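Local coordinates for acetylxylan esterase (Geobacillus stearothermophilus, PDB 5BN1), which removes acetyl groups from the xylose units of xylan and xylo-oligosaccharides, acting as a serine esterase of the GDSL family in a donut-shaped homooctamer, at residues F102-K106 and H107-D111; E112-A115 and T116-L120; Q144-M147 and R148-M151; M151-Y154 and G155-V158. The protein carries 1 engineered substitution. All coordinates share one frame; numbering follows the deposited sequence.

The four contacts follow one another along the chain on two helices of the SGNH-hydrolase fold. Contact 1 forms the turn that enters helix 110-124, and contact 2 lies further along that helix, their centres about 14 Å apart. Contacts 3 and 4 share Met151 on helix 146-165, with centres about 10 Å apart; this helix connects the parallel strands 130-134 and 168-170. Contacts 2 and 4, about 12 Å between centres, pack against each other through Tyr113, Leu117, Tyr154 and Val158, joining the two helices side by side. Tyr154 also reaches back to Val108 O in contact 1. Contacts 1 and 3 additionally meet neighbouring subunits, consistent with a part in octamer assembly.

Contact 1 (F102-K106 and H107-D111); sequences FMKEK and HVYLD
Lys104 and His107 close a short 3-10 turn, residues 104-106, through which the SGNH-hydrolase chain passes from helix 91-99 into helix 110-124. Two polar links tie the turn together at the backbone. His107 N donates to Lys104 O over 3.0 Å, and one water donates to both Lys104 O and His107 O. The apolar part lies over the imidazole: CA of Lys104 sits above the centre of one face, a CH-pi contact of 3.7 Å to the ring centroid, while CG of Lys104 passes CE1 of His107 at 4.0 Å. With chi1 at -58°, the imidazole is swung beside its own backbone N and folds back under this lysine. Side-chain hydrogen bonds then fix the rotation of the ring, since His107 ND1 pairs with Tyr109 OH at 2.6 Å and NE2 is bonded to Leu100 O. Tyr109, the N-cap residue of helix 110-124, receives CB of His107 against one face of its phenol. Glu105 turns away to a salt bridge with Arg55 of a neighbouring subunit. A second water bridges Tyr109 OH (2.8 Å) and Lys104 NZ (3.2 Å), and NZ also bonds weakly to Pro101 O.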
loop_
_atom_site.group_PDB
_atom_site.type_symbol
_atom_site.label_atom_id
_atom_site.label_comp_id
_atom_site.label_asym_id
_atom_site.label_seq_id
_atom_site.Cartn_x
_atom_site.Cartn_y
_atom_site.Cartn_z
ATOM N N PHE A 102 -15.716 -26.947 -19.308
ATOM C CA PHE A 102 -15.798 -26.649 -20.792
ATOM C C PHE A 102 -14.515 -26.099 -21.296
ATOM O O PHE A 102 -14.403 -25.871 -22.548
ATOM C CB PHE A 102 -17.020 -25.757 -21.017
ATOM C CG PHE A 102 -18.299 -26.430 -20.484
ATOM C CD1 PHE A 102 -18.676 -27.682 -20.904
ATOM C CD2 PHE A 102 -19.043 -25.796 -19.567
ATOM C CE1 PHE A 102 -19.837 -28.271 -20.398
ATOM C CE2 PHE A 102 -20.162 -26.379 -19.043
ATOM C CZ PHE A 102 -20.537 -27.595 -19.437
ATOM N N MET A 103 -13.484 -25.887 -20.514
ATOM C CA MET A 103 -12.217 -25.311 -20.990
ATOM C C MET A 103 -11.249 -26.486 -21.180
ATOM O O MET A 103 -10.348 -26.670 -20.354
ATOM C CB MET A 103 -11.652 -24.310 -20.117
ATOM C CG MET A 103 -12.519 -23.015 -20.050
ATOM S SD MET A 103 -11.833 -21.734 -18.967
ATOM C CE MET A 103 -10.264 -21.278 -19.665
ATOM N N LYS A 104 -11.564 -27.320 -22.149
ATOM C CA LYS A 104 -10.865 -28.638 -22.240
ATOM C C LYS A 104 -9.376 -28.535 -22.402
ATOM O O LYS A 104 -8.600 -29.448 -21.979
ATOM C CB LYS A 104 -11.464 -29.538 -23.329
ATOM C CG LYS A 104 -12.949 -29.834 -23.055
ATOM C CD LYS A 104 -13.655 -30.664 -24.103
ATOM C CE LYS A 104 -15.168 -30.787 -23.730
ATOM N NZ LYS A 104 -15.532 -30.695 -22.249
ATOM N N GLU A 105 -8.881 -27.482 -23.019
ATOM C CA GLU A 105 -7.443 -27.270 -23.075
ATOM C C GLU A 105 -6.713 -27.087 -21.754
ATOM O O GLU A 105 -5.488 -27.307 -21.687
ATOM C CB GLU A 105 -7.131 -26.042 -23.999
ATOM C CG GLU A 105 -7.470 -24.625 -23.413
ATOM C CD GLU A 105 -9.004 -24.241 -23.149
ATOM O OE1 GLU A 105 -10.032 -24.907 -23.583
ATOM O OE2 GLU A 105 -9.196 -23.187 -22.462
ATOM N N LYS A 106 -7.396 -26.737 -20.650
ATOM C CA LYS A 106 -6.794 -26.695 -19.365
ATOM C C LYS A 106 -6.763 -28.051 -18.598
ATOM O O LYS A 106 -6.133 -28.125 -17.497
ATOM C CB LYS A 106 -7.620 -25.760 -18.468
ATOM C CG LYS A 106 -7.572 -24.309 -19.009
ATOM C CD LYS A 106 -8.161 -23.461 -17.881
ATOM C CE LYS A 106 -7.076 -22.973 -16.879
ATOM N NZ LYS A 106 -6.896 -21.503 -17.041
ATOM N N HIS A 107 -7.473 -29.012 -19.187
ATOM C CA HIS A 107 -7.619 -30.378 -18.602
ATOM C C HIS A 107 -6.359 -31.145 -18.983
ATOM O O HIS A 107 -5.897 -31.017 -20.055
ATOM C CB HIS A 107 -8.798 -31.104 -19.134
ATOM C CG HIS A 107 -10.125 -30.409 -18.917
ATOM N ND1 HIS A 107 -11.300 -30.891 -19.388
ATOM C CD2 HIS A 107 -10.420 -29.242 -18.248
ATOM C CE1 HIS A 107 -12.288 -30.062 -19.074
ATOM N NE2 HIS A 107 -11.773 -29.090 -18.374
ATOM N N VAL A 108 -5.875 -31.944 -18.075
ATOM C CA VAL A 108 -4.823 -32.938 -18.418
ATOM C C VAL A 108 -5.445 -34.270 -18.113
ATOM O O VAL A 108 -5.560 -34.708 -16.972
ATOM C CB VAL A 108 -3.539 -32.701 -17.624
ATOM C CG1 VAL A 108 -2.536 -33.792 -17.925
ATOM C CG2 VAL A 108 -2.937 -31.378 -17.893
ATOM N N TYR A 109 -5.907 -34.996 -19.147
ATOM C CA TYR A 109 -6.624 -36.250 -19.106
ATOM C C TYR A 109 -5.606 -37.377 -18.819
ATOM O O TYR A 109 -4.400 -37.112 -18.902
ATOM C CB TYR A 109 -7.370 -36.471 -20.413
ATOM C CG TYR A 109 -8.473 -35.452 -20.628
ATOM C CD1 TYR A 109 -9.499 -35.308 -19.724
ATOM C CD2 TYR A 109 -8.516 -34.705 -21.831
ATOM C CE1 TYR A 109 -10.473 -34.353 -19.929
ATOM C CE2 TYR A 109 -9.461 -33.677 -21.970
ATOM C CZ TYR A 109 -10.446 -33.593 -21.077
ATOM O OH TYR A 109 -11.483 -32.669 -21.268
ATOM N N LEU A 110 -6.171 -38.512 -18.472
ATOM C CA LEU A 110 -5.327 -39.581 -17.904
ATOM C C LEU A 110 -4.233 -39.981 -18.833
ATOM O O LEU A 110 -3.159 -40.321 -18.395
ATOM C CB LEU A 110 -6.225 -40.722 -17.496
ATOM C CG LEU A 110 -5.562 -41.825 -16.615
ATOM C CD1 LEU A 110 -5.344 -41.212 -15.222
ATOM C CD2 LEU A 110 -6.399 -43.037 -16.520
ATOM N N ASP A 111 -4.537 -40.056 -20.160
ATOM C CA ASP A 111 -3.462 -40.388 -21.077
ATOM C C ASP A 111 -2.293 -39.459 -21.111
ATOM O O ASP A 111 -1.146 -39.885 -21.080
ATOM C CB ASP A 111 -4.006 -40.584 -22.526
ATOM C CG ASP A 111 -4.643 -39.371 -23.129
ATOM O OD1 ASP A 111 -5.272 -38.536 -22.429
ATOM O OD2 ASP A 111 -4.501 -39.156 -24.346
HETATM O O HOH W 1 -6.569 -31.633 -22.813
HETATM O O HOH W 2 -14.142 -33.359 -21.094
#

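Contact 2 (E112-A115 and T116-L120); sequences EYEA and TLRSL. With IMD (imidazole), chain F.
Thr116 carries OG1 beside its own backbone N (chi1 -58°), which turns the hydroxyl back along the helix onto Glu112 O, while Glu112 stretches out fully with CG anti to N (chi1 -175°) and runs alongside it. Glu112 O is thus gripped twice, by Thr116 OG1 at 2.8 Å and by Thr116 N at 2.9 Å, the two donors arriving from opposite faces of the carbonyl. A water bridges the two side chains, donating to Glu112 OE2 and to Thr116 OG1, and Glu112 OE1 goes to a salt bridge with Arg67. Glu114 and Arg118 only approach: Glu114 OE2 lies 3.5 Å from Arg118 CD and 4.4 Å from NE, well out of the guanidinium plane, so any attraction is probably between charges. Arg118 NE pairs instead with Glu164, and NH1 reaches Ala115 O through a water. An imidazole, probably from the crystallisation liquor, donates weakly to Glu114 OE2. Inward, Tyr113 and Leu117 point the same way, CD2 of Leu117 4.1 Å from CZ of Tyr113, and Tyr113 OH bonds to Ile89 O. Successive i to i+4 backbone bonds with one apolar flank and one polar flank make this a typical amphipathic helix of an alpha/beta fold.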
loop_
_atom_site.group_PDB
_atom_site.type_symbol
_atom_site.label_atom_id
_atom_site.label_comp_id
_atom_site.label_asym_id
_atom_site.label_seq_id
_atom_site.Cartn_x
_atom_site.Cartn_y
_atom_site.Cartn_z
ATOM N N GLU A 112 -2.532 -38.129 -21.094
ATOM C CA GLU A 112 -1.486 -37.156 -21.001
ATOM C C GLU A 112 -0.785 -37.227 -19.638
ATOM O O GLU A 112 0.407 -37.150 -19.620
ATOM C CB GLU A 112 -1.995 -35.737 -21.278
ATOM C CG GLU A 112 -0.928 -34.728 -21.297
ATOM C CD GLU A 112 -1.362 -33.270 -21.571
ATOM O OE1 GLU A 112 -2.569 -33.041 -21.746
ATOM O OE2 GLU A 112 -0.481 -32.415 -21.536
ATOM N N TYR A 113 -1.556 -37.407 -18.615
ATOM C CA TYR A 113 -0.983 -37.490 -17.259
ATOM C C TYR A 113 -0.006 -38.664 -17.100
ATOM O O TYR A 113 1.151 -38.427 -16.715
ATOM C CB TYR A 113 -2.098 -37.542 -16.233
ATOM C CG TYR A 113 -1.621 -37.562 -14.814
ATOM C CD1 TYR A 113 -1.274 -36.395 -14.181
ATOM C CD2 TYR A 113 -1.618 -38.739 -14.122
ATOM C CE1 TYR A 113 -0.853 -36.397 -12.882
ATOM C CE2 TYR A 113 -1.226 -38.787 -12.750
ATOM C CZ TYR A 113 -0.843 -37.565 -12.171
ATOM O OH TYR A 113 -0.460 -37.650 -10.839
ATOM N N GLU A 114 -0.489 -39.814 -17.473
ATOM C CA GLU A 114 0.355 -41.004 -17.344
ATOM C C GLU A 114 1.565 -40.866 -18.207
ATOM O O GLU A 114 2.695 -41.197 -17.799
ATOM C CB GLU A 114 -0.433 -42.301 -17.658
ATOM C CG GLU A 114 0.335 -43.608 -17.384
ATOM C CD GLU A 114 1.178 -44.118 -18.537
ATOM O OE1 GLU A 114 1.193 -43.561 -19.632
ATOM O OE2 GLU A 114 1.908 -45.130 -18.189
ATOM N N ALA A 115 1.404 -40.481 -19.483
ATOM C CA ALA A 115 2.598 -40.454 -20.312
ATOM C C ALA A 115 3.593 -39.464 -19.960
ATOM O O ALA A 115 4.805 -39.730 -19.979
ATOM C CB ALA A 115 2.171 -40.190 -21.725
ATOM N N THR A 116 3.139 -38.249 -19.484
ATOM C CA THR A 116 4.054 -37.210 -19.150
ATOM C C THR A 116 4.755 -37.546 -17.782
ATOM O O THR A 116 5.963 -37.407 -17.695
ATOM C CB THR A 116 3.321 -35.851 -19.060
ATOM O OG1 THR A 116 2.659 -35.559 -20.318
ATOM C CG2 THR A 116 4.263 -34.731 -18.718
ATOM N N LEU A 117 4.001 -37.998 -16.809
ATOM C CA LEU A 117 4.584 -38.275 -15.501
ATOM C C LEU A 117 5.626 -39.394 -15.663
ATOM O O LEU A 117 6.719 -39.297 -15.135
ATOM C CB LEU A 117 3.551 -38.642 -14.481
ATOM C CG LEU A 117 4.077 -38.900 -13.033
ATOM C CD1 LEU A 117 4.871 -37.718 -12.496
ATOM C CD2 LEU A 117 2.932 -39.246 -12.130
ATOM N N ARG A 118 5.195 -40.393 -16.406
ATOM C CA ARG A 118 6.073 -41.558 -16.646
ATOM C C ARG A 118 7.338 -41.081 -17.294
ATOM O O ARG A 118 8.448 -41.524 -16.906
ATOM C CB ARG A 118 5.341 -42.645 -17.450
ATOM C CG ARG A 118 6.248 -43.826 -17.818
ATOM C CD ARG A 118 5.340 -44.854 -18.432
ATOM N NE ARG A 118 6.160 -45.965 -18.890
ATOM C CZ ARG A 118 6.749 -45.958 -20.053
ATOM N NH1 ARG A 118 6.704 -45.026 -20.977
ATOM N NH2 ARG A 118 7.460 -47.073 -20.364
ATOM N N SER A 119 7.261 -40.261 -18.334
ATOM C CA SER A 119 8.411 -39.796 -18.989
ATOM C C SER A 119 9.334 -38.970 -18.148
ATOM O O SER A 119 10.593 -39.103 -18.182
ATOM C CB SER A 119 8.044 -38.962 -20.200
ATOM O OG SER A 119 9.161 -38.434 -20.852
ATOM N N LEU A 120 8.772 -38.124 -17.292
ATOM C CA LEU A 120 9.569 -37.325 -16.395
ATOM C C LEU A 120 10.326 -38.270 -15.422
ATOM O O LEU A 120 11.481 -37.963 -15.096
ATOM C CB LEU A 120 8.673 -36.322 -15.597
ATOM C CG LEU A 120 8.224 -35.199 -16.507
ATOM C CD1 LEU A 120 7.223 -34.336 -15.698
ATOM C CD2 LEU A 120 9.228 -34.287 -17.095
HETATM N N1 IMD F . 1.743 -48.498 -15.336
HETATM C C2 IMD F . 2.235 -47.316 -16.018
HETATM N N3 IMD F . 1.143 -46.742 -16.325
HETATM C C4 IMD F . 0.025 -47.554 -16.253
HETATM C C5 IMD F . 0.371 -48.686 -15.479
HETATM O O HOH W 3 2.102 -32.944 -20.860
HETATM O O HOH W 4 5.708 -42.159 -21.087
#

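Contact 3 (Q144-M147 and R148-M151); sequences QDPM and RRTM
The guanidinium of Arg149 has CA of Pro146 over one face, 4.0 Å above the plane and displaced toward the rim, while the amide of Gln144 is turned only 26° from the guanidinium plane, although the two side chains run across each other. Arg149 NH1 donates to Gln144 OE1 over a long 3.3 Å, the oxygen tilted somewhat out of the guanidinium plane. A bend at chi3 (63°), after an extended start, folds this group back over the first turn of helix 146-165. From there NE gives a weak bond to a water that donates to Pro146 O.

The carboxylate of Asp145, the N-cap residue, turns to the start of the same helix. Its OD1 uses the anti lone pair to accept from Arg148 N at 3.2 Å with an N-H...O angle of 162°, and takes a weaker bond from Met147 N at 3.1 Å. Tyr184 of a neighbouring subunit is hydrogen-bonded to the same oxygen. Asp145 O accepts from Arg149 N at 2.9 Å. The Arg148 side chain itself leads away to a salt bridge with Asp152, and Thr150 OG1 bonds to Tyr98. Toward the interior, Met147 and Met151 run side by side until their CE methyls meet at 3.6 Å, Met147 also packing on Trp95 and Tyr98.

Backbone N-H groups that the helix start would leave without an intrahelical acceptor are thus met by Asp145, whose carboxylate the helix dipole would probably stabilise in its charged form, while Tyr184 of the neighbouring subunit ties this cap into the interface.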
loop_
_atom_site.group_PDB
_atom_site.type_symbol
_atom_site.label_atom_id
_atom_site.label_comp_id
_atom_site.label_asym_id
_atom_site.label_seq_id
_atom_site.Cartn_x
_atom_site.Cartn_y
_atom_site.Cartn_z
ATOM N N GLN A 144 -17.386 -42.197 -4.154
ATOM C CA GLN A 144 -18.203 -42.052 -5.342
ATOM C C GLN A 144 -18.443 -40.569 -5.741
ATOM O O GLN A 144 -19.061 -40.260 -6.751
ATOM C CB GLN A 144 -19.550 -42.727 -5.176
ATOM C CG GLN A 144 -19.355 -44.293 -5.198
ATOM C CD GLN A 144 -18.305 -44.878 -6.251
ATOM O OE1 GLN A 144 -18.370 -44.664 -7.504
ATOM N NE2 GLN A 144 -17.287 -45.551 -5.718
ATOM N N ASP A 145 -17.892 -39.628 -4.932
ATOM C CA ASP A 145 -17.943 -38.251 -5.430
ATOM C C ASP A 145 -17.128 -38.253 -6.723
ATOM O O ASP A 145 -16.021 -38.764 -6.774
ATOM C CB ASP A 145 -17.276 -37.300 -4.396
ATOM C CG ASP A 145 -17.127 -35.862 -4.896
ATOM O OD1 ASP A 145 -16.139 -35.594 -5.527
ATOM O OD2 ASP A 145 -18.097 -35.136 -4.652
ATOM N N PRO A 146 -17.639 -37.640 -7.794
ATOM C CA PRO A 146 -16.940 -37.772 -9.033
ATOM C C PRO A 146 -15.513 -37.372 -9.075
ATOM O O PRO A 146 -14.626 -37.998 -9.647
ATOM C CB PRO A 146 -17.776 -36.880 -10.006
ATOM C CG PRO A 146 -19.120 -36.908 -9.466
ATOM C CD PRO A 146 -18.960 -37.033 -7.955
ATOM N N MET A 147 -15.172 -36.250 -8.407
ATOM C CA MET A 147 -13.797 -35.754 -8.461
ATOM C C MET A 147 -12.906 -36.670 -7.544
ATOM O O MET A 147 -11.750 -36.865 -7.901
ATOM C CB MET A 147 -13.670 -34.284 -8.017
ATOM C CG MET A 147 -12.266 -33.833 -8.044
ATOM S SD MET A 147 -12.122 -32.017 -8.019
ATOM C CE MET A 147 -10.418 -31.853 -7.613
ATOM N N ARG A 148 -13.434 -37.153 -6.422
ATOM C CA ARG A 148 -12.683 -38.076 -5.645
ATOM C C ARG A 148 -12.323 -39.364 -6.421
ATOM O O ARG A 148 -11.218 -39.850 -6.368
ATOM C CB ARG A 148 -13.444 -38.442 -4.348
ATOM C CG ARG A 148 -12.803 -39.556 -3.509
ATOM C CD ARG A 148 -11.445 -39.299 -2.919
ATOM N NE ARG A 148 -10.761 -40.574 -2.537
ATOM C CZ ARG A 148 -11.151 -41.310 -1.524
ATOM N NH1 ARG A 148 -11.956 -40.879 -0.594
ATOM N NH2 ARG A 148 -10.616 -42.555 -1.461
ATOM N N ARG A 149 -13.348 -39.831 -7.138
ATOM C CA ARG A 149 -13.149 -41.065 -7.968
ATOM C C ARG A 149 -12.108 -40.869 -9.003
ATOM O O ARG A 149 -11.185 -41.694 -9.198
ATOM C CB ARG A 149 -14.469 -41.487 -8.524
ATOM C CG ARG A 149 -14.406 -42.776 -9.323
ATOM C CD ARG A 149 -15.868 -43.187 -9.640
ATOM N NE ARG A 149 -16.598 -42.235 -10.467
ATOM C CZ ARG A 149 -17.858 -41.685 -10.287
ATOM N NH1 ARG A 149 -18.703 -41.938 -9.249
ATOM N NH2 ARG A 149 -18.311 -40.830 -11.220
ATOM N N THR A 150 -12.155 -39.729 -9.711
ATOM C CA THR A 150 -11.103 -39.404 -10.622
ATOM C C THR A 150 -9.744 -39.326 -10.057
ATOM O O THR A 150 -8.717 -39.779 -10.500
ATOM C CB THR A 150 -11.526 -38.202 -11.527
ATOM O OG1 THR A 150 -12.801 -38.441 -12.156
ATOM C CG2 THR A 150 -10.502 -37.802 -12.494
ATOM N N MET A 151 -9.691 -38.578 -8.919
ATOM C CA MET A 151 -8.438 -38.424 -8.275
ATOM C C MET A 151 -7.786 -39.782 -7.877
ATOM O O MET A 151 -6.597 -39.935 -8.015
ATOM C CB MET A 151 -8.597 -37.526 -6.999
ATOM C CG MET A 151 -7.338 -36.870 -6.574
ATOM S SD MET A 151 -6.672 -35.600 -7.663
ATOM C CE MET A 151 -7.846 -34.316 -7.226
HETATM O O HOH W 5 -15.651 -39.720 -11.700
#

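Contact 4 (M151-Y154 and G155-V158); sequences MDQY and GRVV
Tyr154 and Val158 form the tight side of this helical stretch: Val158 N donates to Tyr154 O at 3.1 Å, and CG2 of Val158 comes to 3.4 Å from the same oxygen. One turn earlier, Gly155 N bonds to Met151 O at 2.9 Å. Met151, Tyr154 and Val158 are all buried here. Tyr154 keeps its ring beside its own backbone N (chi1 -78°) and directs the hydroxyl outward from the helix, where it is hydrogen-bonded to both Val108 O and Gln97 NE2. Its side chain packs on Val94, Asp93 and Leu110, and Val158 rests on Pro136, so this flank is closed by helices 91-99 and 110-124 together with a loop.

These residues belong to helix 146-165, the crossover helix of a beta-alpha-beta unit that connects the parallel strands 130-134 and 168-170 of the central sheet.

The looser, solvent side is at Arg156, which is exposed. A bend at chi3 (-68°) folds its guanidinium back across Gln153, laying one face against Gln153 CA, 3.6 Å from the guanidinium plane and offset toward the rim. NH2 of Arg156 lies 3.6 Å from CB of Gln153 and equally near CG, a contact with the aliphatic stem of the glutamine and not with its amide oxygen. Amide and guanidinium are turned 52° apart, and no hydrogen bond joins the two side chains. Asp152 OD2 stands 5.6 Å from Arg156 NH1, beyond a salt bridge; its carboxylate turns to Arg148 instead.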
loop_
_atom_site.group_PDB
_atom_site.type_symbol
_atom_site.label_atom_id
_atom_site.label_comp_id
_atom_site.label_asym_id
_atom_site.label_seq_id
_atom_site.Cartn_x
_atom_site.Cartn_y
_atom_site.Cartn_z
ATOM N N MET A 151 -9.691 -38.578 -8.919
ATOM C CA MET A 151 -8.438 -38.424 -8.275
ATOM C C MET A 151 -7.786 -39.782 -7.877
ATOM O O MET A 151 -6.597 -39.935 -8.015
ATOM C CB MET A 151 -8.597 -37.526 -6.999
ATOM C CG MET A 151 -7.338 -36.870 -6.574
ATOM S SD MET A 151 -6.672 -35.600 -7.663
ATOM C CE MET A 151 -7.846 -34.316 -7.226
ATOM N N ASP A 152 -8.639 -40.681 -7.388
ATOM C CA ASP A 152 -8.189 -42.056 -7.024
ATOM C C ASP A 152 -7.584 -42.747 -8.257
ATOM O O ASP A 152 -6.518 -43.416 -8.165
ATOM C CB ASP A 152 -9.219 -42.895 -6.403
ATOM C CG ASP A 152 -9.544 -42.552 -4.945
ATOM O OD1 ASP A 152 -8.978 -41.630 -4.423
ATOM O OD2 ASP A 152 -10.490 -43.242 -4.477
ATOM N N GLN A 153 -8.213 -42.511 -9.413
ATOM C CA GLN A 153 -7.658 -43.101 -10.673
ATOM C C GLN A 153 -6.309 -42.582 -11.011
ATOM O O GLN A 153 -5.356 -43.270 -11.358
ATOM C CB GLN A 153 -8.668 -42.921 -11.763
ATOM C CG GLN A 153 -8.127 -43.514 -13.065
ATOM C CD GLN A 153 -9.159 -43.428 -14.159
ATOM O OE1 GLN A 153 -9.826 -42.347 -14.393
ATOM N NE2 GLN A 153 -9.437 -44.589 -14.759
ATOM N N TYR A 154 -6.045 -41.238 -10.892
ATOM C CA TYR A 154 -4.746 -40.617 -11.065
ATOM C C TYR A 154 -3.760 -41.126 -10.030
ATOM O O TYR A 154 -2.598 -41.356 -10.353
ATOM C CB TYR A 154 -4.848 -39.075 -11.065
ATOM C CG TYR A 154 -5.361 -38.446 -12.371
ATOM C CD1 TYR A 154 -6.646 -38.777 -12.845
ATOM C CD2 TYR A 154 -4.620 -37.515 -13.047
ATOM C CE1 TYR A 154 -7.127 -38.246 -14.079
ATOM C CE2 TYR A 154 -5.088 -36.952 -14.233
ATOM C CZ TYR A 154 -6.332 -37.317 -14.666
ATOM O OH TYR A 154 -6.830 -36.762 -15.884
ATOM N N GLY A 155 -4.210 -41.300 -8.801
ATOM C CA GLY A 155 -3.359 -41.881 -7.788
ATOM C C GLY A 155 -2.893 -43.333 -8.157
ATOM O O GLY A 155 -1.803 -43.642 -7.773
ATOM N N ARG A 156 -3.795 -44.088 -8.738
ATOM C CA ARG A 156 -3.432 -45.481 -9.233
ATOM C C ARG A 156 -2.316 -45.364 -10.213
ATOM O O ARG A 156 -1.330 -46.169 -10.202
ATOM C CB ARG A 156 -4.608 -46.209 -9.784
ATOM C CG ARG A 156 -5.605 -46.614 -8.822
ATOM C CD ARG A 156 -6.541 -47.712 -9.286
ATOM N NE ARG A 156 -7.442 -47.295 -10.360
ATOM C CZ ARG A 156 -8.576 -46.692 -10.210
ATOM N NH1 ARG A 156 -9.009 -46.239 -9.023
ATOM N NH2 ARG A 156 -9.311 -46.378 -11.260
ATOM N N VAL A 157 -2.332 -44.393 -11.136
ATOM C CA VAL A 157 -1.231 -44.129 -12.043
ATOM C C VAL A 157 0.037 -43.899 -11.361
ATOM O O VAL A 157 1.098 -44.405 -11.676
ATOM C CB VAL A 157 -1.543 -43.043 -13.113
ATOM C CG1 VAL A 157 -0.279 -42.521 -13.762
ATOM C CG2 VAL A 157 -2.669 -43.516 -14.079
ATOM N N VAL A 158 0.027 -42.972 -10.368
ATOM C CA VAL A 158 1.215 -42.689 -9.626
ATOM C C VAL A 158 1.864 -43.969 -8.991
ATOM O O VAL A 158 3.097 -44.084 -9.051
ATOM C CB VAL A 158 0.884 -41.574 -8.598
ATOM C CG1 VAL A 158 2.123 -41.308 -7.755
ATOM C CG2 VAL A 158 0.490 -40.261 -9.324
#